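Local atomic coordinates of myosin-I heavy chain (Dictyostelium discoideum, PDB entry 5EJR), a protein that moves along actin filaments as an ATP-driven class VII myosin motor in early phagocytosis and adhesion, its C-terminal MyTH4-FERM tail being the part described here. Residues S184-K189 against T271-D276; K342-I347 against K384-M389; I350-L355 against R370-D375; D471-I476 against T488-E493. One frame throughout, in Å; residues are numbered along the deposited sequence.

Contact 1: residues S184-K189 against T271-D276; sequences SYQQRK and TDMIYD
Arg188, in the loop between helices 164-178 and 194-205 of the MyTH4 region, reaches the start of helix 274-283 in the first, ubiquitin-like lobe of the FERM domain. Its CB lies 4.0 Å from Asp276 OD1. CG, beside the backbone N (chi1 -74°), begins a chain bent at chi2 and chi3, which carries CD to 3.9 Å from Met273 CG in the conformer described, one of two for Met273. NE then gives a nearly straight hydrogen bond and salt bridge to Asp276 OD1 at 2.9 Å (168°); the oxygen sits at the edge of the guanidinium but is approached from above its own carboxylate plane. Tyr275 CB rests over one guanidinium face, 3.6 Å from Arg188 NH1 and 3.4 Å from Arg188 NH2. NH1 makes a weak hydrogen bond to Thr228 O, and NH2 continues to a salt bridge with Glu196 of helix 194-205. The other carboxylate oxygen, Asp276 OD2, takes the backbone N of Lys189 at 2.8 Å on its syn side, and Met190 N adds a bond to OD1. Nearby, a water donates to both Tyr185 O and Thr271 O. The buried Asp276 carboxylate thus meets one guanidinium and two backbone N-H groups, a setting that would favour its charged form, while Arg188, shared with Glu196, ties the MyTH4 loop to the FERM lobe.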
loop_
_atom_site.group_PDB
_atom_site.type_symbol
_atom_site.label_atom_id
_atom_site.label_comp_id
_atom_site.label_asym_id
_atom_site.label_seq_id
_atom_site.Cartn_x
_atom_site.Cartn_y
_atom_site.Cartn_z
ATOM N N SER A 184 -8.037 13.969 -8.193
ATOM C CA SER A 184 -6.971 13.998 -7.180
ATOM C C SER A 184 -6.891 12.742 -6.305
ATOM O O SER A 184 -5.789 12.254 -6.052
ATOM C CB SER A 184 -7.108 15.243 -6.307
ATOM O OG SER A 184 -6.093 15.314 -5.318
ATOM N N TYR A 185 -8.047 12.226 -5.850
ATOM C CA TYR A 185 -8.136 11.041 -4.990
ATOM C C TYR A 185 -7.797 9.735 -5.730
ATOM O O TYR A 185 -7.648 8.696 -5.086
ATOM C CB TYR A 185 -9.517 10.977 -4.293
ATOM C CG TYR A 185 -10.589 10.174 -5.005
ATOM C CD1 TYR A 185 -11.227 10.674 -6.137
ATOM C CD2 TYR A 185 -11.009 8.945 -4.509
ATOM C CE1 TYR A 185 -12.231 9.949 -6.782
ATOM C CE2 TYR A 185 -12.010 8.210 -5.144
ATOM C CZ TYR A 185 -12.624 8.719 -6.278
ATOM O OH TYR A 185 -13.614 7.992 -6.896
ATOM N N GLN A 186 -7.720 9.789 -7.081
ATOM C CA GLN A 186 -7.399 8.642 -7.924
ATOM C C GLN A 186 -6.010 8.729 -8.564
ATOM O O GLN A 186 -5.564 7.754 -9.156
ATOM C CB GLN A 186 -8.491 8.385 -8.973
ATOM C CG GLN A 186 -9.649 7.568 -8.407
ATOM C CD GLN A 186 -10.754 7.282 -9.394
ATOM O OE1 GLN A 186 -11.095 8.098 -10.261
ATOM N NE2 GLN A 186 -11.391 6.134 -9.230
ATOM N N GLN A 187 -5.305 9.856 -8.405
ATOM C CA GLN A 187 -3.971 10.025 -8.980
ATOM C C GLN A 187 -2.940 9.132 -8.307
ATOM O O GLN A 187 -2.662 9.312 -7.123
ATOM C CB GLN A 187 -3.549 11.501 -9.004
ATOM C CG GLN A 187 -4.346 12.327 -10.023
ATOM C CD GLN A 187 -4.081 13.815 -9.979
ATOM O OE1 GLN A 187 -3.338 14.332 -9.136
ATOM N NE2 GLN A 187 -4.703 14.543 -10.893
ATOM N N ARG A 188 -2.428 8.118 -9.049
ATOM C CA ARG A 188 -1.428 7.138 -8.591
ATOM C C ARG A 188 -0.111 7.827 -8.229
ATOM O O ARG A 188 0.250 8.807 -8.875
ATOM C CB ARG A 188 -1.187 6.052 -9.663
ATOM C CG ARG A 188 -2.316 5.018 -9.802
ATOM C CD ARG A 188 -2.264 3.884 -8.773
ATOM N NE ARG A 188 -0.985 3.178 -8.786
ATOM C CZ ARG A 188 -0.703 2.147 -9.574
ATOM N NH1 ARG A 188 -1.629 1.649 -10.389
ATOM N NH2 ARG A 188 0.502 1.595 -9.542
ATOM N N LYS A 189 0.596 7.320 -7.191
ATOM C CA LYS A 189 1.836 7.915 -6.679
ATOM C C LYS A 189 3.073 7.117 -7.049
ATOM O O LYS A 189 4.191 7.596 -6.861
ATOM C CB LYS A 189 1.773 8.051 -5.135
ATOM C CG LYS A 189 0.548 8.767 -4.575
ATOM C CD LYS A 189 0.668 10.278 -4.658
ATOM C CE LYS A 189 -0.559 10.992 -4.137
ATOM N NZ LYS A 189 -1.670 11.004 -5.123
ATOM N N THR A 271 -6.789 5.219 2.520
ATOM C CA THR A 271 -6.795 6.073 1.321
ATOM C C THR A 271 -5.685 5.751 0.361
ATOM O O THR A 271 -5.656 6.331 -0.726
ATOM C CB THR A 271 -6.766 7.565 1.660
ATOM O OG1 THR A 271 -5.642 7.834 2.502
ATOM C CG2 THR A 271 -8.075 8.067 2.247
ATOM N N ASP A 272 -4.756 4.852 0.735
ATOM C CA ASP A 272 -3.687 4.515 -0.186
ATOM C C ASP A 272 -4.253 3.647 -1.332
ATOM O O ASP A 272 -5.255 2.936 -1.140
ATOM C CB ASP A 272 -2.592 3.695 0.518
ATOM C CG ASP A 272 -1.607 4.420 1.419
ATOM O OD1 ASP A 272 -1.747 5.662 1.593
ATOM O OD2 ASP A 272 -0.695 3.745 1.961
ATOM N N MET A 273 -3.565 3.684 -2.485
ATOM C CA MET A 273 -3.845 2.855 -3.658
ATOM C C MET A 273 -3.136 1.568 -3.378
ATOM O O MET A 273 -1.944 1.602 -3.064
ATOM C CB MET A 273 -3.236 3.475 -4.932
ATOM C CG MET A 273 -3.840 4.785 -5.304
ATOM S SD MET A 273 -5.630 4.716 -5.164
ATOM C CE MET A 273 -6.057 5.648 -6.547
ATOM N N ILE A 274 -3.841 0.432 -3.476
ATOM C CA ILE A 274 -3.201 -0.880 -3.212
ATOM C C ILE A 274 -1.963 -1.117 -4.092
ATOM O O ILE A 274 -0.939 -1.578 -3.581
ATOM C CB ILE A 274 -4.192 -2.090 -3.249
ATOM C CG1 ILE A 274 -3.449 -3.430 -3.019
ATOM C CG2 ILE A 274 -5.039 -2.105 -4.533
ATOM C CD1 ILE A 274 -4.312 -4.571 -2.555
ATOM N N TYR A 275 -2.025 -0.708 -5.369
ATOM C CA TYR A 275 -0.879 -0.876 -6.271
ATOM C C TYR A 275 0.310 0.013 -5.892
ATOM O O TYR A 275 1.452 -0.425 -6.056
ATOM C CB TYR A 275 -1.295 -0.718 -7.737
ATOM C CG TYR A 275 -1.895 -1.981 -8.335
ATOM C CD1 TYR A 275 -1.256 -3.213 -8.204
ATOM C CD2 TYR A 275 -3.069 -1.935 -9.077
ATOM C CE1 TYR A 275 -1.792 -4.372 -8.768
ATOM C CE2 TYR A 275 -3.612 -3.087 -9.647
ATOM C CZ TYR A 275 -2.965 -4.301 -9.494
ATOM O OH TYR A 275 -3.494 -5.438 -10.044
ATOM N N ASP A 276 0.052 1.214 -5.298
ATOM C CA ASP A 276 1.143 2.079 -4.814
ATOM C C ASP A 276 1.858 1.410 -3.638
ATOM O O ASP A 276 3.076 1.501 -3.532
ATOM C CB ASP A 276 0.643 3.478 -4.434
ATOM C CG ASP A 276 0.304 4.384 -5.606
ATOM O OD1 ASP A 276 0.775 4.103 -6.735
ATOM O OD2 ASP A 276 -0.405 5.402 -5.389
HETATM O O HOH W 1 -7.385 7.838 -2.058
#

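Contact 2: residues K342-I347 against K384-M389; sequences KDSSII and KVWISM
Segments 342-347 and 384-389, of helices 341-355 and 383-394, cross at a signed angle of -70°, their axes 9.9 Å apart at closest approach, with Ser345 and Met389 the nearest residues by CA. Both belong to the helical second lobe of the FERM domain, and the small serines of one helix receive the bulky side chains of the other. In Trp386, chi1 (-79°, CG beside the backbone N) and chi2 (112°) together turn the six-membered ring toward helix 341-355. Ser345 OG meets that ring at its edge, 3.5 Å from Trp386 CZ3, while Ser344 CB approaches obliquely, 3.8 Å from Trp386 CH2. These are van der Waals contacts; the polar needs are met locally, since Ser345 OG bonds to the carbonyl O of Glu341 one turn back, Ser344 OG to that of Asn340, and the indole NE1 to Leu378 O. Ile377 also packs on the indole. An alanine in place of Trp386 would probably open a gap beside Ser344 and Ser345 and leave the Leu378 carbonyl without its indole donor. Met389 is partly exposed. Its chain runs extended to SD and bends at chi3, bringing CE to 4.0 Å from Lys342 N, at the outer margin of the contact. Nearer the backbone, Met389 CB rests 3.3 Å from Ser345 OG.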
loop_
_atom_site.group_PDB
_atom_site.type_symbol
_atom_site.label_atom_id
_atom_site.label_comp_id
_atom_site.label_asym_id
_atom_site.label_seq_id
_atom_site.Cartn_x
_atom_site.Cartn_y
_atom_site.Cartn_z
ATOM N N LYS A 342 -1.851 -14.529 39.093
ATOM C CA LYS A 342 -3.229 -14.973 39.384
ATOM C C LYS A 342 -4.148 -14.642 38.190
ATOM O O LYS A 342 -4.838 -15.528 37.712
ATOM C CB LYS A 342 -3.772 -14.356 40.683
ATOM C CG LYS A 342 -5.100 -15.001 41.105
ATOM C CD LYS A 342 -5.714 -14.372 42.341
ATOM C CE LYS A 342 -6.993 -15.076 42.751
ATOM N NZ LYS A 342 -8.166 -14.627 41.955
ATOM N N ASP A 343 -4.099 -13.404 37.668
ATOM C CA ASP A 343 -4.883 -12.993 36.499
ATOM C C ASP A 343 -4.538 -13.836 35.287
ATOM O O ASP A 343 -5.440 -14.197 34.522
ATOM C CB ASP A 343 -4.638 -11.507 36.164
ATOM C CG ASP A 343 -5.083 -10.520 37.237
ATOM O OD1 ASP A 343 -5.948 -10.892 38.067
ATOM O OD2 ASP A 343 -4.567 -9.372 37.243
ATOM N N SER A 344 -3.230 -14.162 35.102
ATOM C CA SER A 344 -2.820 -14.960 33.938
ATOM C C SER A 344 -3.338 -16.378 34.039
ATOM O O SER A 344 -3.672 -16.979 33.019
ATOM C CB SER A 344 -1.299 -14.980 33.790
ATOM O OG SER A 344 -0.793 -13.700 33.446
ATOM N N SER A 345 -3.328 -16.934 35.252
ATOM C CA SER A 345 -3.820 -18.288 35.566
ATOM C C SER A 345 -5.329 -18.348 35.321
ATOM O O SER A 345 -5.831 -19.364 34.868
ATOM C CB SER A 345 -3.527 -18.613 37.029
ATOM O OG SER A 345 -2.145 -18.908 37.154
ATOM N N ILE A 346 -6.054 -17.258 35.616
ATOM C CA ILE A 346 -7.518 -17.206 35.349
ATOM C C ILE A 346 -7.724 -17.220 33.829
ATOM O O ILE A 346 -8.592 -17.936 33.333
ATOM C CB ILE A 346 -8.178 -15.957 36.041
ATOM C CG1 ILE A 346 -8.177 -16.134 37.574
ATOM C CG2 ILE A 346 -9.637 -15.727 35.538
ATOM C CD1 ILE A 346 -8.299 -14.800 38.434
ATOM N N ILE A 347 -6.884 -16.451 33.088
ATOM C CA ILE A 347 -6.958 -16.380 31.626
ATOM C C ILE A 347 -6.676 -17.745 31.043
ATOM O O ILE A 347 -7.440 -18.234 30.221
ATOM C CB ILE A 347 -6.054 -15.257 31.034
ATOM C CG1 ILE A 347 -6.641 -13.855 31.408
ATOM C CG2 ILE A 347 -5.932 -15.397 29.496
ATOM C CD1 ILE A 347 -5.556 -12.664 31.415
ATOM N N LYS A 384 5.715 -26.045 36.082
ATOM C CA LYS A 384 5.108 -26.897 37.099
ATOM C C LYS A 384 4.330 -26.056 38.099
ATOM O O LYS A 384 3.284 -26.494 38.569
ATOM C CB LYS A 384 6.184 -27.711 37.839
ATOM C CG LYS A 384 6.672 -28.929 37.076
ATOM C CD LYS A 384 7.855 -29.533 37.860
ATOM C CE LYS A 384 8.458 -30.752 37.215
ATOM N NZ LYS A 384 9.575 -31.296 38.035
ATOM N N VAL A 385 4.799 -24.833 38.391
ATOM C CA VAL A 385 4.092 -23.910 39.295
ATOM C C VAL A 385 2.843 -23.352 38.548
ATOM O O VAL A 385 1.772 -23.227 39.131
ATOM C CB VAL A 385 5.012 -22.788 39.857
ATOM C CG1 VAL A 385 4.216 -21.803 40.725
ATOM C CG2 VAL A 385 6.195 -23.373 40.639
ATOM N N TRP A 386 2.981 -23.070 37.257
ATOM C CA TRP A 386 1.854 -22.617 36.441
ATOM C C TRP A 386 0.756 -23.681 36.387
ATOM O O TRP A 386 -0.404 -23.357 36.575
ATOM C CB TRP A 386 2.319 -22.266 35.034
ATOM C CG TRP A 386 2.960 -20.926 34.969
ATOM C CD1 TRP A 386 4.275 -20.655 34.716
ATOM C CD2 TRP A 386 2.302 -19.660 35.095
ATOM N NE1 TRP A 386 4.465 -19.303 34.626
ATOM C CE2 TRP A 386 3.278 -18.663 34.885
ATOM C CE3 TRP A 386 0.966 -19.273 35.316
ATOM C CZ2 TRP A 386 2.981 -17.297 34.951
ATOM C CZ3 TRP A 386 0.661 -17.911 35.351
ATOM C CH2 TRP A 386 1.657 -16.943 35.163
ATOM N N ILE A 387 1.130 -24.966 36.201
ATOM C CA ILE A 387 0.167 -26.069 36.192
ATOM C C ILE A 387 -0.668 -26.047 37.487
ATOM O O ILE A 387 -1.893 -26.061 37.429
ATOM C CB ILE A 387 0.902 -27.428 36.001
ATOM C CG1 ILE A 387 1.367 -27.563 34.534
ATOM C CG2 ILE A 387 -0.021 -28.592 36.418
ATOM C CD1 ILE A 387 2.419 -28.811 34.247
ATOM N N SER A 388 0.014 -25.967 38.638
ATOM C CA SER A 388 -0.604 -25.906 39.954
ATOM C C SER A 388 -1.536 -24.667 40.107
ATOM O O SER A 388 -2.645 -24.810 40.618
ATOM C CB SER A 388 0.479 -25.879 41.027
ATOM O OG SER A 388 -0.132 -26.010 42.297
ATOM N N MET A 389 -1.089 -23.473 39.672
ATOM C CA MET A 389 -1.891 -22.241 39.779
ATOM C C MET A 389 -3.127 -22.300 38.855
ATOM O O MET A 389 -4.205 -21.872 39.236
ATOM C CB MET A 389 -1.038 -21.000 39.480
ATOM C CG MET A 389 -0.081 -20.658 40.589
ATOM S SD MET A 389 0.870 -19.176 40.215
ATOM C CE MET A 389 -0.350 -17.908 40.677
#

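Contact 3: residues I350-L355 against R370-D375; sequences ILIQLL and RQVLPD
Val372 turns CG1 beside its backbone N, opposite the carbonyl carbon (chi1 -60°), and CG2 into the crowded position between the two, so that its two methyls spread over neighbouring residues of helix 341-355. The pairing is helix-to-loop packing within the helical second lobe of the FERM domain: the loop between helices 366-370 and 375-378 presses one valine onto the last turns of the longer helix. CG1 sits 3.5 Å from Leu351 CB and 3.7 Å from Leu355 CD1, bridging residues one turn apart. On the Ile352 side, Val372 CG2 comes to 3.8 Å from Ile352 CG1, the two side chains crossing at about a right angle. Replacing Val372 with an alanine would probably open a gap among Leu351, Ile352 and Leu355, with neither methyl there to fill it. The loop backbone is also held by helix 317-332, where Trp331 NE1 bonds to Val372 O and Arg328 NH2 to Gln371 O. Gln371 edges the apolar patch with its aliphatic part and sends OE1 to the hydroxyl of Tyr356, just past the helix. Beside that chain, Leu355 CD1 lies 3.9 Å from Gln371 CB.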
loop_
_atom_site.group_PDB
_atom_site.type_symbol
_atom_site.label_atom_id
_atom_site.label_comp_id
_atom_site.label_asym_id
_atom_site.label_seq_id
_atom_site.Cartn_x
_atom_site.Cartn_y
_atom_site.Cartn_z
ATOM N N ILE A 350 -9.690 -20.119 31.502
ATOM C CA ILE A 350 -10.778 -19.874 30.550
ATOM C C ILE A 350 -10.421 -20.427 29.203
ATOM O O ILE A 350 -11.238 -21.081 28.583
ATOM C CB ILE A 350 -11.124 -18.349 30.451
ATOM C CG1 ILE A 350 -11.693 -17.836 31.760
ATOM C CG2 ILE A 350 -12.099 -18.091 29.288
ATOM C CD1 ILE A 350 -11.644 -16.335 31.861
ATOM N N LEU A 351 -9.220 -20.101 28.708
ATOM C CA LEU A 351 -8.765 -20.556 27.400
ATOM C C LEU A 351 -8.667 -22.068 27.303
ATOM O O LEU A 351 -8.907 -22.620 26.230
ATOM C CB LEU A 351 -7.441 -19.868 26.994
ATOM C CG LEU A 351 -7.501 -18.324 26.783
ATOM C CD1 LEU A 351 -6.187 -17.811 26.279
ATOM C CD2 LEU A 351 -8.571 -17.940 25.778
ATOM N N ILE A 352 -8.346 -22.737 28.419
ATOM C CA ILE A 352 -8.315 -24.223 28.462
ATOM C C ILE A 352 -9.765 -24.750 28.326
ATOM O O ILE A 352 -10.011 -25.635 27.513
ATOM C CB ILE A 352 -7.594 -24.732 29.757
ATOM C CG1 ILE A 352 -6.063 -24.521 29.623
ATOM C CG2 ILE A 352 -7.925 -26.239 30.048
ATOM C CD1 ILE A 352 -5.280 -24.617 30.959
ATOM N N GLN A 353 -10.726 -24.141 29.032
ATOM C CA GLN A 353 -12.132 -24.559 28.928
ATOM C C GLN A 353 -12.648 -24.368 27.490
ATOM O O GLN A 353 -13.457 -25.179 27.006
ATOM C CB GLN A 353 -13.007 -23.860 29.982
ATOM C CG GLN A 353 -14.354 -24.571 30.196
ATOM C CD GLN A 353 -15.296 -23.909 31.169
ATOM O OE1 GLN A 353 -14.923 -23.043 31.952
ATOM N NE2 GLN A 353 -16.555 -24.321 31.159
ATOM N N LEU A 354 -12.110 -23.361 26.765
ATOM C CA LEU A 354 -12.485 -23.152 25.368
ATOM C C LEU A 354 -11.868 -24.224 24.452
ATOM O O LEU A 354 -12.500 -24.631 23.483
ATOM C CB LEU A 354 -12.130 -21.729 24.887
ATOM C CG LEU A 354 -13.108 -20.611 25.296
ATOM C CD1 LEU A 354 -12.450 -19.221 25.180
ATOM C CD2 LEU A 354 -14.353 -20.643 24.464
ATOM N N LEU A 355 -10.638 -24.661 24.725
ATOM C CA LEU A 355 -10.002 -25.710 23.922
ATOM C C LEU A 355 -10.583 -27.103 24.244
ATOM O O LEU A 355 -10.646 -27.959 23.365
ATOM C CB LEU A 355 -8.497 -25.768 24.220
ATOM C CG LEU A 355 -7.628 -24.674 23.676
ATOM C CD1 LEU A 355 -6.250 -24.726 24.338
ATOM C CD2 LEU A 355 -7.509 -24.792 22.158
ATOM N N ARG A 370 1.258 -24.481 27.413
ATOM C CA ARG A 370 1.870 -23.793 26.269
ATOM C C ARG A 370 0.833 -23.332 25.217
ATOM O O ARG A 370 1.150 -22.487 24.416
ATOM C CB ARG A 370 2.905 -24.694 25.587
ATOM C CG ARG A 370 4.057 -25.112 26.486
ATOM C CD ARG A 370 4.817 -23.939 27.098
ATOM N NE ARG A 370 5.410 -23.042 26.095
ATOM C CZ ARG A 370 6.530 -23.274 25.416
ATOM N NH1 ARG A 370 7.167 -24.430 25.545
ATOM N NH2 ARG A 370 6.995 -22.372 24.576
ATOM N N GLN A 371 -0.365 -23.919 25.183
ATOM C CA GLN A 371 -1.389 -23.513 24.210
ATOM C C GLN A 371 -2.138 -22.249 24.673
ATOM O O GLN A 371 -2.911 -21.668 23.891
ATOM C CB GLN A 371 -2.401 -24.652 24.029
ATOM C CG GLN A 371 -1.841 -25.952 23.395
ATOM C CD GLN A 371 -2.953 -26.985 23.291
ATOM O OE1 GLN A 371 -3.434 -27.557 24.288
ATOM N NE2 GLN A 371 -3.460 -27.176 22.087
ATOM N N VAL A 372 -1.971 -21.857 25.938
ATOM C CA VAL A 372 -2.768 -20.770 26.526
ATOM C C VAL A 372 -1.985 -19.677 27.275
ATOM O O VAL A 372 -2.606 -18.694 27.730
ATOM C CB VAL A 372 -3.898 -21.339 27.439
ATOM C CG1 VAL A 372 -4.842 -22.225 26.641
ATOM C CG2 VAL A 372 -3.330 -22.078 28.667
ATOM N N LEU A 373 -0.659 -19.803 27.397
ATOM C CA LEU A 373 0.103 -18.732 28.043
ATOM C C LEU A 373 1.219 -18.339 27.111
ATOM O O LEU A 373 1.891 -19.246 26.616
ATOM C CB LEU A 373 0.753 -19.175 29.354
ATOM C CG LEU A 373 -0.025 -19.225 30.620
ATOM C CD1 LEU A 373 0.922 -19.639 31.746
ATOM C CD2 LEU A 373 -0.705 -17.846 30.949
ATOM N N PRO A 374 1.484 -17.029 26.876
ATOM C CA PRO A 374 2.638 -16.672 26.023
ATOM C C PRO A 374 3.940 -16.865 26.810
ATOM O O PRO A 374 3.922 -16.778 28.040
ATOM C CB PRO A 374 2.418 -15.181 25.735
ATOM C CG PRO A 374 1.671 -14.685 26.939
ATOM C CD PRO A 374 0.796 -15.830 27.404
ATOM N N ASP A 375 5.078 -17.028 26.113
ATOM C CA ASP A 375 6.396 -17.199 26.769
ATOM C C ASP A 375 6.742 -16.069 27.714
ATOM O O ASP A 375 7.303 -16.313 28.776
ATOM C CB ASP A 375 7.511 -17.347 25.721
ATOM C CG ASP A 375 7.446 -18.629 24.915
ATOM O OD1 ASP A 375 6.560 -19.487 25.209
ATOM O OD2 ASP A 375 8.265 -18.783 23.995
#

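Contact 4: residues D471-I476 against T488-E493; sequences DDTFCI and TFTTDE
An antiparallel beta hairpin, strands 473-477 and 486-490, joins Phe474 and Phe489 as a hydrogen-bonded pair. Phe474 N gives a bond to Phe489 O at 2.9 Å, in the carbonyl plane, and Phe489 N returns one to Phe474 O at 2.8 Å, so the N and O of each phenylalanine are both bonded across the strands. The two side chains run side by side on one face of the sheet, pointing the same way; the rings are oblique, their planes 31° apart, and the CD2 atoms of Phe474 and Phe489 meet at 3.6 Å. Ile476 adds CG1 at the edge of the Phe489 ring, 4.0 Å from CE2. This hairpin is part of the PH/PTB-like third lobe of the FERM domain, where helix 494-505 packs against Phe474 through Ile497. The other face carries Thr473, Cys475, Thr488 and Thr490, with Thr488 CG2 3.9 Å from Thr473 CB. Past the paired strands, Thr491 N still reaches Asp472 O at 2.9 Å, but from above the carbonyl plane. Thr491 puts CG2 between its backbone N and carbonyl carbon, from where it touches Phe474 CB. Its OG1, opposite the backbone N (chi1 166°), accepts from Glu493 N at 3.0 Å in an ST turn leading into helix 494-505.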
loop_
_atom_site.group_PDB
_atom_site.type_symbol
_atom_site.label_atom_id
_atom_site.label_comp_id
_atom_site.label_asym_id
_atom_site.label_seq_id
_atom_site.Cartn_x
_atom_site.Cartn_y
_atom_site.Cartn_z
ATOM N N ASP A 471 4.845 16.268 6.306
ATOM C CA ASP A 471 5.413 15.004 5.805
ATOM C C ASP A 471 6.178 14.199 6.890
ATOM O O ASP A 471 6.352 13.002 6.727
ATOM C CB ASP A 471 6.274 15.198 4.539
ATOM C CG ASP A 471 7.173 16.430 4.499
ATOM O OD1 ASP A 471 7.299 17.121 5.545
ATOM O OD2 ASP A 471 7.740 16.711 3.420
ATOM N N ASP A 472 6.556 14.826 8.008
ATOM C CA ASP A 472 7.261 14.127 9.080
ATOM C C ASP A 472 6.680 14.385 10.500
ATOM O O ASP A 472 7.319 14.005 11.498
ATOM C CB ASP A 472 8.778 14.445 9.017
ATOM C CG ASP A 472 9.159 15.892 9.279
ATOM O OD1 ASP A 472 8.241 16.736 9.435
ATOM O OD2 ASP A 472 10.377 16.184 9.326
ATOM N N THR A 473 5.491 15.033 10.610
ATOM C CA THR A 473 4.913 15.266 11.942
ATOM C C THR A 473 3.406 15.125 12.005
ATOM O O THR A 473 2.711 15.309 11.009
ATOM C CB THR A 473 5.273 16.651 12.548
ATOM O OG1 THR A 473 4.625 17.675 11.794
ATOM C CG2 THR A 473 6.781 16.921 12.673
ATOM N N PHE A 474 2.909 14.861 13.218
ATOM C CA PHE A 474 1.501 14.883 13.582
ATOM C C PHE A 474 1.394 15.920 14.703
ATOM O O PHE A 474 2.214 15.932 15.617
ATOM C CB PHE A 474 0.983 13.484 13.979
ATOM C CG PHE A 474 -0.359 13.423 14.671
ATOM C CD1 PHE A 474 -1.473 14.048 14.127
ATOM C CD2 PHE A 474 -0.517 12.710 15.851
ATOM C CE1 PHE A 474 -2.717 13.975 14.761
ATOM C CE2 PHE A 474 -1.758 12.643 16.483
ATOM C CZ PHE A 474 -2.853 13.257 15.926
ATOM N N CYS A 475 0.408 16.819 14.608
ATOM C CA CYS A 475 0.216 17.901 15.568
ATOM C C CYS A 475 -1.225 17.966 16.086
ATOM O O CYS A 475 -2.150 17.911 15.282
ATOM C CB CYS A 475 0.640 19.229 14.941
ATOM S SG CYS A 475 0.365 20.666 16.002
ATOM N N ILE A 476 -1.412 18.119 17.416
ATOM C CA ILE A 476 -2.737 18.257 18.066
ATOM C C ILE A 476 -2.825 19.640 18.729
ATOM O O ILE A 476 -1.917 20.022 19.450
ATOM C CB ILE A 476 -3.154 17.092 19.043
ATOM C CG1 ILE A 476 -2.184 16.920 20.222
ATOM C CG2 ILE A 476 -3.339 15.756 18.288
ATOM C CD1 ILE A 476 -2.743 16.008 21.377
ATOM N N THR A 488 3.308 18.253 19.248
ATOM C CA THR A 488 3.847 17.702 18.006
ATOM C C THR A 488 4.606 16.385 18.208
ATOM O O THR A 488 5.360 16.249 19.170
ATOM C CB THR A 488 4.707 18.794 17.335
ATOM O OG1 THR A 488 3.883 19.945 17.152
ATOM C CG2 THR A 488 5.288 18.370 15.995
ATOM N N PHE A 489 4.431 15.439 17.264
ATOM C CA PHE A 489 5.057 14.116 17.320
ATOM C C PHE A 489 5.683 13.785 15.981
ATOM O O PHE A 489 5.062 13.997 14.937
ATOM C CB PHE A 489 4.015 13.045 17.699
ATOM C CG PHE A 489 2.979 13.479 18.712
ATOM C CD1 PHE A 489 3.218 13.352 20.072
ATOM C CD2 PHE A 489 1.765 14.020 18.303
ATOM C CE1 PHE A 489 2.249 13.742 21.008
ATOM C CE2 PHE A 489 0.801 14.419 19.237
ATOM C CZ PHE A 489 1.045 14.263 20.581
ATOM N N THR A 490 6.915 13.281 16.001
ATOM C CA THR A 490 7.654 12.957 14.778
ATOM C C THR A 490 7.249 11.603 14.283
ATOM O O THR A 490 7.402 10.615 15.003
ATOM C CB THR A 490 9.174 13.145 15.005
ATOM O OG1 THR A 490 9.407 14.515 15.351
ATOM C CG2 THR A 490 10.022 12.734 13.802
ATOM N N THR A 491 6.723 11.561 13.037
ATOM C CA THR A 491 6.210 10.371 12.356
ATOM C C THR A 491 5.894 10.702 10.909
ATOM O O THR A 491 5.340 11.776 10.639
ATOM C CB THR A 491 4.905 9.824 13.050
ATOM O OG1 THR A 491 4.267 8.885 12.187
ATOM C CG2 THR A 491 3.882 10.917 13.408
ATOM N N ASP A 492 6.116 9.737 9.998
ATOM C CA ASP A 492 5.760 9.920 8.587
ATOM C C ASP A 492 4.398 9.280 8.270
ATOM O O ASP A 492 4.011 9.218 7.103
ATOM C CB ASP A 492 6.844 9.307 7.678
ATOM C CG ASP A 492 7.036 7.798 7.841
ATOM O OD1 ASP A 492 6.499 7.225 8.826
ATOM O OD2 ASP A 492 7.734 7.192 6.992
ATOM N N GLU A 493 3.673 8.785 9.293
ATOM C CA GLU A 493 2.407 8.114 9.028
ATOM C C GLU A 493 1.188 9.049 9.084
ATOM O O GLU A 493 0.106 8.632 9.518
ATOM C CB GLU A 493 2.231 6.903 9.953
ATOM C CG GLU A 493 3.189 5.761 9.655
ATOM C CD GLU A 493 3.020 4.619 10.645
ATOM O OE1 GLU A 493 3.885 4.490 11.537
ATOM O OE2 GLU A 493 1.997 3.898 10.582
HETATM O O HOH W 2 5.574 11.266 4.799
#

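Along the chain, contact 1 comes first, then contact 2 with contact 3 nested inside the loop it closes, and contact 4 last. Contact 1 joins the MyTH4 region to the first FERM lobe; contacts 2 and 3 lie in the second lobe and contact 4 in the third. Contacts 2 and 3 share helix 341-355, have centres 10 Å apart and touch where Leu373 CD1 meets Trp386 CE3 at 3.6 Å. Their centres lie 49 and 42 Å from that of contact 1, whereas the centre of contact 4 is 21 Å from it, nearest atoms about 9 Å apart. Contacts 2 and 3 thus lie far from the junction of contact 1, and contact 4, in the third lobe, much nearer to it.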